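Local coordinates for protein genome packaging NTPase B204 (Sulfolobus turreted icosahedral virus 2, PDB 4KFU) that probably hydrolyses ATP through a P-loop ATPase domain of the FtsK-HerA superfamily to power the packaging of viral DNA into the capsid, at residues Q138-K149 / E161-I172. Sequence-based numbering, arbitrary orientation.
Sequences QRVYDLMPIVYK and EPNELRWISKYI
Val140 N donates to Glu164 OE2 over 3.1 Å, the one direct hydrogen bond between 138-149 and 161-172. It is fairly straight (N-H...O 161°), and the amide meets the anti side of the carboxylate, somewhat out of its plane. A water lies 2.7 Å from both Glu164 OE2 and Gln138 O and can offer OE2 a second partner. Thr159 OG1 serves Glu164 OE1; that oxygen, 4.6 Å from Arg139 NE, lies well out of the Arg139 guanidinium plane with no N-H aimed at it, so the opposite charges stay beyond salt-bridge range. Val140 O accepts in its carbonyl plane from Tyr148 OH at 2.6 Å, satisfying both polar backbone atoms of this buried valine. Glu161 caps helix 162-171, OE1 accepting from Glu164 N at 2.7 Å, while the same oxygen lies at the edge of the Tyr141 ring. At the far end a second water joins Tyr148 O to Tyr171 O.

Apolar packing centres on Trp167. Tyr141 CA sits 3.5 Å from the centroid of the Trp167 six-membered ring, almost on the ring normal. With CG between backbone N and carbonyl carbon (chi1 54°), Tyr141 keeps CB over that face and turns its ring edge to the indole, planes at 67°. Pro145 CB covers the Tyr171 ring in a second CH-pi contact. Together the segments join the loop after strand 131-137, whose Gln138 reaches the nucleotide and Lys17, to the helix following strand 153-156, within the P-loop ATPase fold.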
# COMPACT_ATOMS: atom_id res chain seq x y z
N GLN A 138 0.18 -8.89 -4.98
CA GLN A 138 -0.47 -9.63 -6.07
C GLN A 138 -1.43 -10.71 -5.58
O GLN A 138 -2.51 -10.85 -6.12
CB GLN A 138 0.58 -10.24 -7.01
CG GLN A 138 1.67 -9.24 -7.44
CD GLN A 138 1.87 -9.16 -8.95
OE1 GLN A 138 1.70 -8.09 -9.56
NE2 GLN A 138 2.26 -10.28 -9.55
N ARG A 139 -1.02 -11.48 -4.58
CA ARG A 139 -1.87 -12.53 -4.00
C ARG A 139 -2.09 -12.22 -2.52
O ARG A 139 -1.18 -11.70 -1.86
CB ARG A 139 -1.23 -13.92 -4.14
CG ARG A 139 -0.79 -14.30 -5.58
CD ARG A 139 -1.85 -15.07 -6.35
NE ARG A 139 -1.43 -15.38 -7.72
CZ ARG A 139 -1.34 -16.60 -8.24
NH1 ARG A 139 -1.63 -17.67 -7.52
NH2 ARG A 139 -0.95 -16.75 -9.51
N VAL A 140 -3.27 -12.53 -1.98
CA VAL A 140 -3.55 -12.20 -0.57
C VAL A 140 -2.54 -12.87 0.35
O VAL A 140 -2.08 -12.27 1.34
CB VAL A 140 -5.01 -12.59 -0.16
CG1 VAL A 140 -5.23 -14.06 -0.34
CG2 VAL A 140 -5.29 -12.23 1.28
N TYR A 141 -2.14 -14.09 0.01
CA TYR A 141 -1.24 -14.86 0.86
C TYR A 141 0.25 -14.47 0.76
O TYR A 141 1.10 -15.09 1.41
CB TYR A 141 -1.45 -16.37 0.63
CG TYR A 141 -1.33 -16.83 -0.82
CD1 TYR A 141 -0.11 -16.79 -1.48
CD2 TYR A 141 -2.44 -17.32 -1.51
CE1 TYR A 141 0.01 -17.21 -2.80
CE2 TYR A 141 -2.33 -17.75 -2.82
CZ TYR A 141 -1.10 -17.69 -3.45
OH TYR A 141 -0.98 -18.12 -4.76
N ASP A 142 0.55 -13.42 -0.02
CA ASP A 142 1.92 -12.91 -0.12
C ASP A 142 2.33 -12.20 1.16
O ASP A 142 3.51 -12.10 1.46
CB ASP A 142 2.06 -11.88 -1.25
CG ASP A 142 1.93 -12.48 -2.64
OD1 ASP A 142 2.03 -13.71 -2.80
OD2 ASP A 142 1.73 -11.68 -3.58
N LEU A 143 1.35 -11.69 1.92
CA LEU A 143 1.68 -10.85 3.08
C LEU A 143 1.36 -11.48 4.43
O LEU A 143 0.50 -12.36 4.52
CB LEU A 143 0.93 -9.52 2.98
CG LEU A 143 1.02 -8.76 1.66
CD1 LEU A 143 0.21 -7.47 1.73
CD2 LEU A 143 2.48 -8.46 1.29
N MET A 144 2.02 -10.99 5.48
CA MET A 144 1.69 -11.34 6.85
C MET A 144 0.22 -11.09 7.12
O MET A 144 -0.28 -10.01 6.84
CB MET A 144 2.51 -10.48 7.83
CG MET A 144 3.94 -10.90 8.00
SD MET A 144 5.01 -9.52 8.50
CE MET A 144 3.82 -8.36 9.09
N PRO A 145 -0.49 -12.10 7.66
CA PRO A 145 -1.91 -11.92 7.97
C PRO A 145 -2.18 -10.72 8.87
O PRO A 145 -3.25 -10.13 8.75
CB PRO A 145 -2.27 -13.23 8.69
CG PRO A 145 -1.32 -14.23 8.13
CD PRO A 145 -0.04 -13.48 7.90
N ILE A 146 -1.24 -10.34 9.73
CA ILE A 146 -1.47 -9.17 10.58
C ILE A 146 -1.65 -7.87 9.81
O ILE A 146 -2.32 -6.95 10.29
CB ILE A 146 -0.42 -9.00 11.71
CG1 ILE A 146 1.01 -8.93 11.13
CG2 ILE A 146 -0.56 -10.13 12.72
CD1 ILE A 146 2.03 -8.45 12.15
N VAL A 147 -1.07 -7.78 8.61
CA VAL A 147 -1.38 -6.65 7.73
C VAL A 147 -2.88 -6.49 7.50
O VAL A 147 -3.41 -5.37 7.54
CB VAL A 147 -0.66 -6.77 6.35
CG1 VAL A 147 -1.17 -5.70 5.38
CG2 VAL A 147 0.84 -6.66 6.52
N TYR A 148 -3.59 -7.59 7.27
CA TYR A 148 -5.03 -7.47 7.03
C TYR A 148 -5.80 -7.18 8.31
O TYR A 148 -6.82 -6.50 8.27
CB TYR A 148 -5.59 -8.69 6.29
CG TYR A 148 -4.83 -9.00 5.03
CD1 TYR A 148 -4.93 -8.18 3.92
CD2 TYR A 148 -3.97 -10.10 4.96
CE1 TYR A 148 -4.22 -8.45 2.75
CE2 TYR A 148 -3.24 -10.37 3.79
CZ TYR A 148 -3.39 -9.53 2.69
OH TYR A 148 -2.69 -9.78 1.53
N LYS A 149 -5.32 -7.70 9.44
CA LYS A 149 -5.99 -7.43 10.71
C LYS A 149 -5.82 -5.97 11.14
O LYS A 149 -6.68 -5.39 11.81
CB LYS A 149 -5.45 -8.35 11.80
CG LYS A 149 -5.53 -9.85 11.48
CD LYS A 149 -6.94 -10.28 11.08
CE LYS A 149 -7.92 -10.09 12.21
NZ LYS A 149 -8.87 -11.24 12.30
N GLU A 161 -8.99 -18.22 -6.81
CA GLU A 161 -7.97 -19.16 -6.36
C GLU A 161 -8.27 -19.61 -4.92
O GLU A 161 -8.36 -18.79 -4.02
CB GLU A 161 -6.58 -18.53 -6.48
CG GLU A 161 -5.43 -19.52 -6.52
CD GLU A 161 -5.03 -20.01 -5.13
OE1 GLU A 161 -5.15 -19.22 -4.17
OE2 GLU A 161 -4.60 -21.18 -5.01
N PRO A 162 -8.44 -20.94 -4.71
CA PRO A 162 -8.94 -21.50 -3.45
C PRO A 162 -8.14 -21.09 -2.22
O PRO A 162 -8.75 -20.78 -1.20
CB PRO A 162 -8.84 -23.01 -3.67
CG PRO A 162 -8.95 -23.18 -5.14
CD PRO A 162 -8.24 -21.98 -5.74
N ASN A 163 -6.81 -21.06 -2.30
CA ASN A 163 -6.02 -20.61 -1.14
C ASN A 163 -6.25 -19.13 -0.84
O ASN A 163 -6.30 -18.72 0.33
CB ASN A 163 -4.52 -20.90 -1.30
CG ASN A 163 -3.79 -20.90 0.04
OD1 ASN A 163 -4.36 -21.27 1.08
ND2 ASN A 163 -2.52 -20.48 0.03
N GLU A 164 -6.40 -18.33 -1.89
CA GLU A 164 -6.72 -16.93 -1.69
C GLU A 164 -8.07 -16.75 -1.03
O GLU A 164 -8.21 -15.94 -0.14
CB GLU A 164 -6.72 -16.17 -3.02
CG GLU A 164 -5.34 -15.86 -3.56
CD GLU A 164 -5.35 -14.69 -4.56
OE1 GLU A 164 -5.53 -14.97 -5.76
OE2 GLU A 164 -5.18 -13.51 -4.15
N LEU A 165 -9.08 -17.49 -1.50
CA LEU A 165 -10.43 -17.38 -0.94
C LEU A 165 -10.44 -17.78 0.54
O LEU A 165 -11.15 -17.19 1.35
CB LEU A 165 -11.40 -18.26 -1.75
CG LEU A 165 -11.58 -17.84 -3.21
CD1 LEU A 165 -12.55 -18.77 -3.96
CD2 LEU A 165 -12.06 -16.39 -3.26
N ARG A 166 -9.64 -18.78 0.88
CA ARG A 166 -9.54 -19.25 2.27
C ARG A 166 -8.90 -18.20 3.17
O ARG A 166 -9.30 -18.02 4.32
CB ARG A 166 -8.74 -20.55 2.34
CG ARG A 166 -8.64 -21.14 3.74
CD ARG A 166 -7.77 -22.40 3.78
NE ARG A 166 -6.42 -22.17 3.27
CZ ARG A 166 -5.43 -21.63 3.98
NH1 ARG A 166 -5.64 -21.24 5.24
NH2 ARG A 166 -4.23 -21.47 3.44
N TRP A 167 -7.87 -17.53 2.65
CA TRP A 167 -7.20 -16.46 3.39
C TRP A 167 -8.15 -15.30 3.59
O TRP A 167 -8.21 -14.71 4.68
CB TRP A 167 -5.98 -15.97 2.60
CG TRP A 167 -4.72 -16.62 2.97
CD1 TRP A 167 -4.40 -17.94 2.83
CD2 TRP A 167 -3.57 -15.98 3.54
NE1 TRP A 167 -3.12 -18.16 3.27
CE2 TRP A 167 -2.59 -16.97 3.71
CE3 TRP A 167 -3.27 -14.66 3.90
CZ2 TRP A 167 -1.33 -16.70 4.25
CZ3 TRP A 167 -2.03 -14.39 4.43
CH2 TRP A 167 -1.07 -15.40 4.60
N ILE A 168 -8.85 -14.94 2.53
CA ILE A 168 -9.79 -13.84 2.60
C ILE A 168 -10.86 -14.15 3.66
O ILE A 168 -11.17 -13.30 4.51
CB ILE A 168 -10.43 -13.57 1.21
CG1 ILE A 168 -9.37 -13.06 0.23
CG2 ILE A 168 -11.55 -12.54 1.32
CD1 ILE A 168 -9.89 -12.94 -1.22
N SER A 169 -11.40 -15.37 3.64
CA SER A 169 -12.43 -15.76 4.60
C SER A 169 -11.91 -15.68 6.02
O SER A 169 -12.60 -15.21 6.93
CB SER A 169 -12.87 -17.21 4.34
OG SER A 169 -13.43 -17.34 3.05
N LYS A 170 -10.68 -16.13 6.21
CA LYS A 170 -10.11 -16.28 7.56
C LYS A 170 -9.61 -14.96 8.17
O LYS A 170 -9.71 -14.77 9.40
CB LYS A 170 -8.99 -17.33 7.51
CG LYS A 170 -8.29 -17.63 8.85
CD LYS A 170 -7.37 -18.85 8.70
CE LYS A 170 -6.47 -19.08 9.93
NZ LYS A 170 -7.25 -19.49 11.14
N TYR A 171 -9.10 -14.05 7.34
CA TYR A 171 -8.40 -12.88 7.88
C TYR A 171 -9.05 -11.56 7.53
O TYR A 171 -8.64 -10.51 8.02
CB TYR A 171 -6.95 -12.83 7.39
CG TYR A 171 -6.11 -14.01 7.77
CD1 TYR A 171 -5.86 -14.30 9.11
CD2 TYR A 171 -5.56 -14.83 6.80
CE1 TYR A 171 -5.08 -15.40 9.46
CE2 TYR A 171 -4.78 -15.91 7.14
CZ TYR A 171 -4.54 -16.18 8.47
OH TYR A 171 -3.77 -17.27 8.79
N ILE A 172 -10.02 -11.61 6.63
CA ILE A 172 -10.65 -10.39 6.15
C ILE A 172 -12.17 -10.49 6.35
O ILE A 172 -12.72 -9.90 7.28
CB ILE A 172 -10.33 -10.12 4.66
CG1 ILE A 172 -8.82 -9.99 4.45
CG2 ILE A 172 -11.05 -8.87 4.17
CD1 ILE A 172 -8.44 -9.83 2.97
O HOH W 1 -5.16 -11.55 -6.00
O HOH W 2 -9.07 -7.71 8.45